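PDB 2EX5: DNA endonuclease I-CeuI, which cuts double-stranded DNA at a degenerate site of 17-19 base pairs to drive homing of its own intron, working as a magnesium-dependent LAGLIDADG homodimer. Local coordinates for residues L171-D183 and G195-R207. The protein carries 1 engineered substitution. Sequence-based numbering, arbitrary orientation.
Sequences LEQLVNKILPIWD and GFPNLEAAQDFAR. With nucleotides of chain B.
Leu199 fits as a knob into the hole formed by Leu179, Pro180, Trp182 and Asp183; with its CG anti to the backbone N (chi1 177°), CD1 reaches 3.7 Å from Leu179 O. Leu199 CB lies 3.6 Å from Asp183 CG, and a water that donates to Asp183 OD1 and accepts from Leu199 N bridges the same pair. The far end of the Trp182 indole meets Ala202, CZ3 to CB 3.7 Å, while Asn198 O stands at the ring's edge. Helix segments 171-183 and 199-206 run antiparallel, their axes 9.8 Å apart at closest approach and 162° between directions, a C-terminal helix pair joined by a long DNA-contacting loop and packed on strands 63-71 and 79-90 of the LAGLIDADG endonuclease sheet. Asn198 N-caps the second helix, and in the loop before it Gly195 N donates to OP1 of DC19 of chain B, 2.9 Å away, one of the protein's contacts with the DNA backbone. Further along, the Gln203 chain lies against Val175, CG to CG1 3.5 Å, and its NE2 makes a weak but nearly straight bond to Val175 O. A leucine in place of Gln203 would probably leave that carbonyl without this donor. Arg207, bent at chi3, lays one guanidinium face over Val175 CG1; at the guanidinium edge NH1 forms a salt bridge to Glu172 OE1 at 3.0 Å, the carboxylate and guanidinium planes 24° apart.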
loop_
_atom_site.group_PDB
_atom_site.type_symbol
_atom_site.label_atom_id
_atom_site.label_comp_id
_atom_site.label_asym_id
_atom_site.label_seq_id
_atom_site.Cartn_x
_atom_site.Cartn_y
_atom_site.Cartn_z
ATOM N N LEU C 171 31.751 0.728 21.732
ATOM C CA LEU C 171 30.774 -0.026 22.573
ATOM C C LEU C 171 29.675 0.840 23.225
ATOM O O LEU C 171 28.507 0.479 23.213
ATOM C CB LEU C 171 31.519 -0.871 23.612
ATOM C CG LEU C 171 30.846 -2.017 24.393
ATOM C CD1 LEU C 171 30.414 -1.560 25.857
ATOM C CD2 LEU C 171 29.705 -2.794 23.619
ATOM N N GLU C 172 30.040 2.006 23.723
ATOM C CA GLU C 172 29.108 2.847 24.465
ATOM C C GLU C 172 27.968 3.432 23.621
ATOM O O GLU C 172 26.786 3.387 24.000
ATOM C CB GLU C 172 29.896 3.973 25.167
ATOM C CG GLU C 172 30.746 3.447 26.351
ATOM C CD GLU C 172 30.010 2.445 27.303
ATOM O OE1 GLU C 172 28.868 2.683 27.754
ATOM O OE2 GLU C 172 30.608 1.407 27.605
ATOM N N GLN C 173 28.332 4.029 22.498
ATOM C CA GLN C 173 27.366 4.553 21.578
ATOM C C GLN C 173 26.554 3.423 20.972
ATOM O O GLN C 173 25.388 3.630 20.769
ATOM C CB GLN C 173 28.047 5.323 20.478
ATOM C CG GLN C 173 28.713 6.570 20.944
ATOM C CD GLN C 173 28.516 7.688 19.980
ATOM O OE1 GLN C 173 29.337 7.878 19.114
ATOM N NE2 GLN C 173 27.382 8.404 20.078
ATOM N N LEU C 174 27.158 2.265 20.671
ATOM C CA LEU C 174 26.414 1.138 20.161
ATOM C C LEU C 174 25.330 0.790 21.137
ATOM O O LEU C 174 24.149 0.623 20.736
ATOM C CB LEU C 174 27.265 -0.097 19.953
ATOM C CG LEU C 174 26.416 -1.338 19.540
ATOM C CD1 LEU C 174 25.681 -1.226 18.214
ATOM C CD2 LEU C 174 27.223 -2.587 19.457
ATOM N N VAL C 175 25.736 0.652 22.415
ATOM C CA VAL C 175 24.778 0.283 23.492
ATOM C C VAL C 175 23.826 1.414 23.743
ATOM O O VAL C 175 22.617 1.217 23.787
ATOM C CB VAL C 175 25.477 -0.318 24.786
ATOM C CG1 VAL C 175 24.501 -0.546 25.923
ATOM C CG2 VAL C 175 26.204 -1.623 24.455
ATOM N N ASN C 176 24.321 2.624 23.803
ATOM C CA ASN C 176 23.473 3.706 24.333
ATOM C C ASN C 176 22.687 4.597 23.388
ATOM O O ASN C 176 21.633 5.025 23.781
ATOM C CB ASN C 176 24.260 4.577 25.286
ATOM C CG ASN C 176 24.676 3.833 26.524
ATOM O OD1 ASN C 176 23.846 3.353 27.294
ATOM N ND2 ASN C 176 25.966 3.743 26.725
ATOM N N LYS C 177 23.230 4.926 22.215
ATOM C CA LYS C 177 22.528 5.601 21.124
ATOM C C LYS C 177 21.992 4.639 19.986
ATOM O O LYS C 177 20.813 4.623 19.727
ATOM C CB LYS C 177 23.363 6.791 20.617
ATOM C CG LYS C 177 23.193 8.097 21.543
ATOM C CD LYS C 177 24.276 9.217 21.259
ATOM C CE LYS C 177 24.690 10.106 22.508
ATOM N NZ LYS C 177 24.394 9.525 23.901
ATOM N N ILE C 178 22.814 3.782 19.384
ATOM C CA ILE C 178 22.364 2.935 18.268
ATOM C C ILE C 178 21.247 1.926 18.556
ATOM O O ILE C 178 20.163 1.962 17.928
ATOM C CB ILE C 178 23.561 2.286 17.553
ATOM C CG1 ILE C 178 24.448 3.409 16.950
ATOM C CG2 ILE C 178 23.100 1.167 16.569
ATOM C CD1 ILE C 178 25.665 2.854 16.109
ATOM N N LEU C 179 21.476 1.073 19.545
ATOM C CA LEU C 179 20.547 -0.003 19.848
ATOM C C LEU C 179 19.164 0.501 20.281
ATOM O O LEU C 179 18.110 -0.055 19.852
ATOM C CB LEU C 179 21.175 -0.945 20.897
ATOM C CG LEU C 179 21.743 -2.314 20.534
ATOM C CD1 LEU C 179 21.787 -2.613 19.004
ATOM C CD2 LEU C 179 23.062 -2.685 21.248
ATOM N N PRO C 180 19.129 1.585 21.095
ATOM C CA PRO C 180 17.818 2.144 21.459
ATOM C C PRO C 180 17.025 2.672 20.292
ATOM O O PRO C 180 15.841 2.589 20.318
ATOM C CB PRO C 180 18.174 3.312 22.418
ATOM C CG PRO C 180 19.475 2.951 23.033
ATOM C CD PRO C 180 20.232 2.300 21.811
ATOM N N ILE C 181 17.642 3.266 19.285
ATOM C CA ILE C 181 16.842 3.621 18.072
ATOM C C ILE C 181 16.332 2.370 17.365
ATOM O O ILE C 181 15.156 2.316 16.977
ATOM C CB ILE C 181 17.692 4.442 17.036
ATOM C CG1 ILE C 181 18.044 5.823 17.589
ATOM C CG2 ILE C 181 16.940 4.537 15.769
ATOM C CD1 ILE C 181 19.384 6.336 16.971
ATOM N N TRP C 182 17.207 1.385 17.147
ATOM C CA TRP C 182 16.742 0.085 16.608
ATOM C C TRP C 182 15.520 -0.475 17.295
ATOM O O TRP C 182 14.550 -0.880 16.671
ATOM C CB TRP C 182 17.870 -0.955 16.663
ATOM C CG TRP C 182 17.372 -2.418 16.686
ATOM C CD1 TRP C 182 16.922 -3.137 15.644
ATOM C CD2 TRP C 182 17.394 -3.312 17.805
ATOM N NE1 TRP C 182 16.527 -4.397 16.046
ATOM C CE2 TRP C 182 16.908 -4.555 17.362
ATOM C CE3 TRP C 182 17.782 -3.179 19.152
ATOM C CZ2 TRP C 182 16.755 -5.674 18.242
ATOM C CZ3 TRP C 182 17.670 -4.305 20.003
ATOM C CH2 TRP C 182 17.156 -5.517 19.549
ATOM N N ASP C 183 15.611 -0.528 18.637
ATOM C CA ASP C 183 14.559 -1.058 19.518
ATOM C C ASP C 183 13.231 -0.313 19.322
ATOM O O ASP C 183 12.213 -0.925 19.214
ATOM C CB ASP C 183 14.995 -0.831 21.018
ATOM C CG ASP C 183 13.894 -1.221 21.998
ATOM O OD1 ASP C 183 13.454 -2.376 21.923
ATOM O OD2 ASP C 183 13.467 -0.362 22.796
ATOM N N GLY C 195 16.309 -11.739 15.995
ATOM C CA GLY C 195 17.683 -11.960 16.336
ATOM C C GLY C 195 17.854 -11.712 17.867
ATOM O O GLY C 195 18.619 -12.450 18.488
ATOM N N PHE C 196 17.220 -10.640 18.419
ATOM C CA PHE C 196 17.151 -10.361 19.900
ATOM C C PHE C 196 15.736 -10.163 20.454
ATOM O O PHE C 196 14.885 -9.416 19.859
ATOM C CB PHE C 196 18.110 -9.259 20.391
ATOM C CG PHE C 196 19.549 -9.546 20.034
ATOM C CD1 PHE C 196 20.081 -9.154 18.773
ATOM C CD2 PHE C 196 20.378 -10.265 20.908
ATOM C CE1 PHE C 196 21.352 -9.444 18.419
ATOM C CE2 PHE C 196 21.710 -10.587 20.555
ATOM C CZ PHE C 196 22.216 -10.183 19.286
ATOM N N PRO C 197 15.458 -10.830 21.619
ATOM C CA PRO C 197 14.159 -10.766 22.302
ATOM C C PRO C 197 13.737 -9.351 22.573
ATOM O O PRO C 197 12.545 -9.091 22.554
ATOM C CB PRO C 197 14.450 -11.400 23.714
ATOM C CG PRO C 197 15.639 -12.100 23.605
ATOM C CD PRO C 197 16.402 -11.682 22.350
ATOM N N ASN C 198 14.709 -8.523 22.962
ATOM C CA ASN C 198 14.426 -7.225 23.471
ATOM C C ASN C 198 15.657 -6.421 23.533
ATOM O O ASN C 198 16.700 -6.908 23.217
ATOM C CB ASN C 198 13.712 -7.226 24.876
ATOM C CG ASN C 198 14.631 -7.680 26.075
ATOM O OD1 ASN C 198 15.749 -8.232 25.910
ATOM N ND2 ASN C 198 14.107 -7.433 27.310
ATOM N N LEU C 199 15.542 -5.158 23.928
ATOM C CA LEU C 199 16.698 -4.270 24.005
ATOM C C LEU C 199 17.871 -4.701 24.958
ATOM O O LEU C 199 19.106 -4.595 24.609
ATOM C CB LEU C 199 16.148 -2.856 24.320
ATOM C CG LEU C 199 17.224 -1.797 24.523
ATOM C CD1 LEU C 199 18.112 -1.567 23.212
ATOM C CD2 LEU C 199 16.805 -0.518 25.012
ATOM N N GLU C 200 17.511 -5.196 26.158
ATOM C CA GLU C 200 18.459 -5.551 27.190
ATOM C C GLU C 200 19.371 -6.671 26.751
ATOM O O GLU C 200 20.573 -6.617 26.985
ATOM C CB GLU C 200 17.679 -6.027 28.460
ATOM C CG GLU C 200 17.010 -4.936 29.385
ATOM C CD GLU C 200 15.801 -4.170 28.771
ATOM O OE1 GLU C 200 15.185 -4.584 27.737
ATOM O OE2 GLU C 200 15.472 -3.101 29.344
ATOM N N ALA C 201 18.770 -7.744 26.236
ATOM C CA ALA C 201 19.451 -8.840 25.689
ATOM C C ALA C 201 20.509 -8.437 24.630
ATOM O O ALA C 201 21.570 -9.086 24.551
ATOM C CB ALA C 201 18.429 -9.809 25.096
ATOM N N ALA C 202 20.242 -7.383 23.853
ATOM C CA ALA C 202 21.144 -6.941 22.757
ATOM C C ALA C 202 22.301 -6.120 23.303
ATOM O O ALA C 202 23.492 -6.304 22.894
ATOM C CB ALA C 202 20.378 -6.162 21.671
ATOM N N GLN C 203 21.978 -5.195 24.215
ATOM C CA GLN C 203 23.018 -4.558 24.985
ATOM C C GLN C 203 23.904 -5.559 25.792
ATOM O O GLN C 203 25.085 -5.297 25.901
ATOM C CB GLN C 203 22.400 -3.517 25.918
ATOM C CG GLN C 203 21.622 -2.400 25.224
ATOM C CD GLN C 203 20.685 -1.648 26.154
ATOM O OE1 GLN C 203 20.006 -2.235 27.002
ATOM N NE2 GLN C 203 20.642 -0.370 25.994
ATOM N N ASP C 204 23.360 -6.682 26.312
ATOM C CA ASP C 204 24.117 -7.622 27.157
ATOM C C ASP C 204 25.076 -8.377 26.254
ATOM O O ASP C 204 26.204 -8.669 26.612
ATOM C CB ASP C 204 23.227 -8.759 27.833
ATOM C CG ASP C 204 22.324 -8.300 29.026
ATOM O OD1 ASP C 204 22.479 -7.150 29.546
ATOM O OD2 ASP C 204 21.396 -9.118 29.410
ATOM N N PHE C 205 24.563 -8.821 25.121
ATOM C CA PHE C 205 25.368 -9.579 24.160
ATOM C C PHE C 205 26.567 -8.758 23.646
ATOM O O PHE C 205 27.691 -9.244 23.524
ATOM C CB PHE C 205 24.466 -10.061 23.001
ATOM C CG PHE C 205 25.185 -10.917 22.001
ATOM C CD1 PHE C 205 25.231 -12.277 22.162
ATOM C CD2 PHE C 205 25.863 -10.341 20.930
ATOM C CE1 PHE C 205 25.914 -13.052 21.264
ATOM C CE2 PHE C 205 26.548 -11.110 20.036
ATOM C CZ PHE C 205 26.561 -12.457 20.188
ATOM N N ALA C 206 26.316 -7.487 23.384
ATOM C CA ALA C 206 27.352 -6.613 22.897
ATOM C C ALA C 206 28.383 -6.469 24.008
ATOM O O ALA C 206 29.614 -6.499 23.753
ATOM C CB ALA C 206 26.757 -5.264 22.519
ATOM N N ARG C 207 27.918 -6.334 25.253
ATOM C CA ARG C 207 28.938 -6.282 26.346
ATOM C C ARG C 207 29.607 -7.636 26.645
ATOM O O ARG C 207 30.777 -7.546 26.820
ATOM C CB ARG C 207 28.486 -5.567 27.619
ATOM C CG ARG C 207 27.855 -4.214 27.437
ATOM C CD ARG C 207 27.592 -3.515 28.761
ATOM N NE ARG C 207 27.897 -2.100 28.580
ATOM C CZ ARG C 207 27.013 -1.110 28.647
ATOM N NH1 ARG C 207 27.405 0.138 28.395
ATOM N NH2 ARG C 207 25.744 -1.354 28.958
ATOM O OXT ARG C 207 29.157 -8.806 26.688
ATOM P P DC B 19 15.567 -9.239 12.965
ATOM O OP1 DC B 19 15.170 -9.681 14.337
ATOM O OP2 DC B 19 16.552 -8.087 13.004
ATOM O "O5'" DC B 19 16.098 -10.439 12.122
ATOM C "C5'" DC B 19 15.260 -11.546 11.883
ATOM C "C4'" DC B 19 16.156 -12.646 11.306
ATOM O "O4'" DC B 19 16.237 -12.428 9.869
ATOM C "C3'" DC B 19 17.594 -12.618 11.776
ATOM O "O3'" DC B 19 17.849 -14.000 12.110
ATOM C "C2'" DC B 19 18.412 -12.086 10.560
ATOM C "C1'" DC B 19 17.528 -12.428 9.345
ATOM N N1 DC B 19 17.471 -11.376 8.196
ATOM C C2 DC B 19 17.760 -11.791 6.922
ATOM O O2 DC B 19 18.116 -12.985 6.749
ATOM N N3 DC B 19 17.752 -10.867 5.908
ATOM C C4 DC B 19 17.474 -9.592 6.089
ATOM N N4 DC B 19 17.468 -8.802 4.992
ATOM C C5 DC B 19 17.153 -9.140 7.390
ATOM C C6 DC B 19 17.184 -10.051 8.386
HETATM O O HOH W 1 12.971 -3.498 24.285
#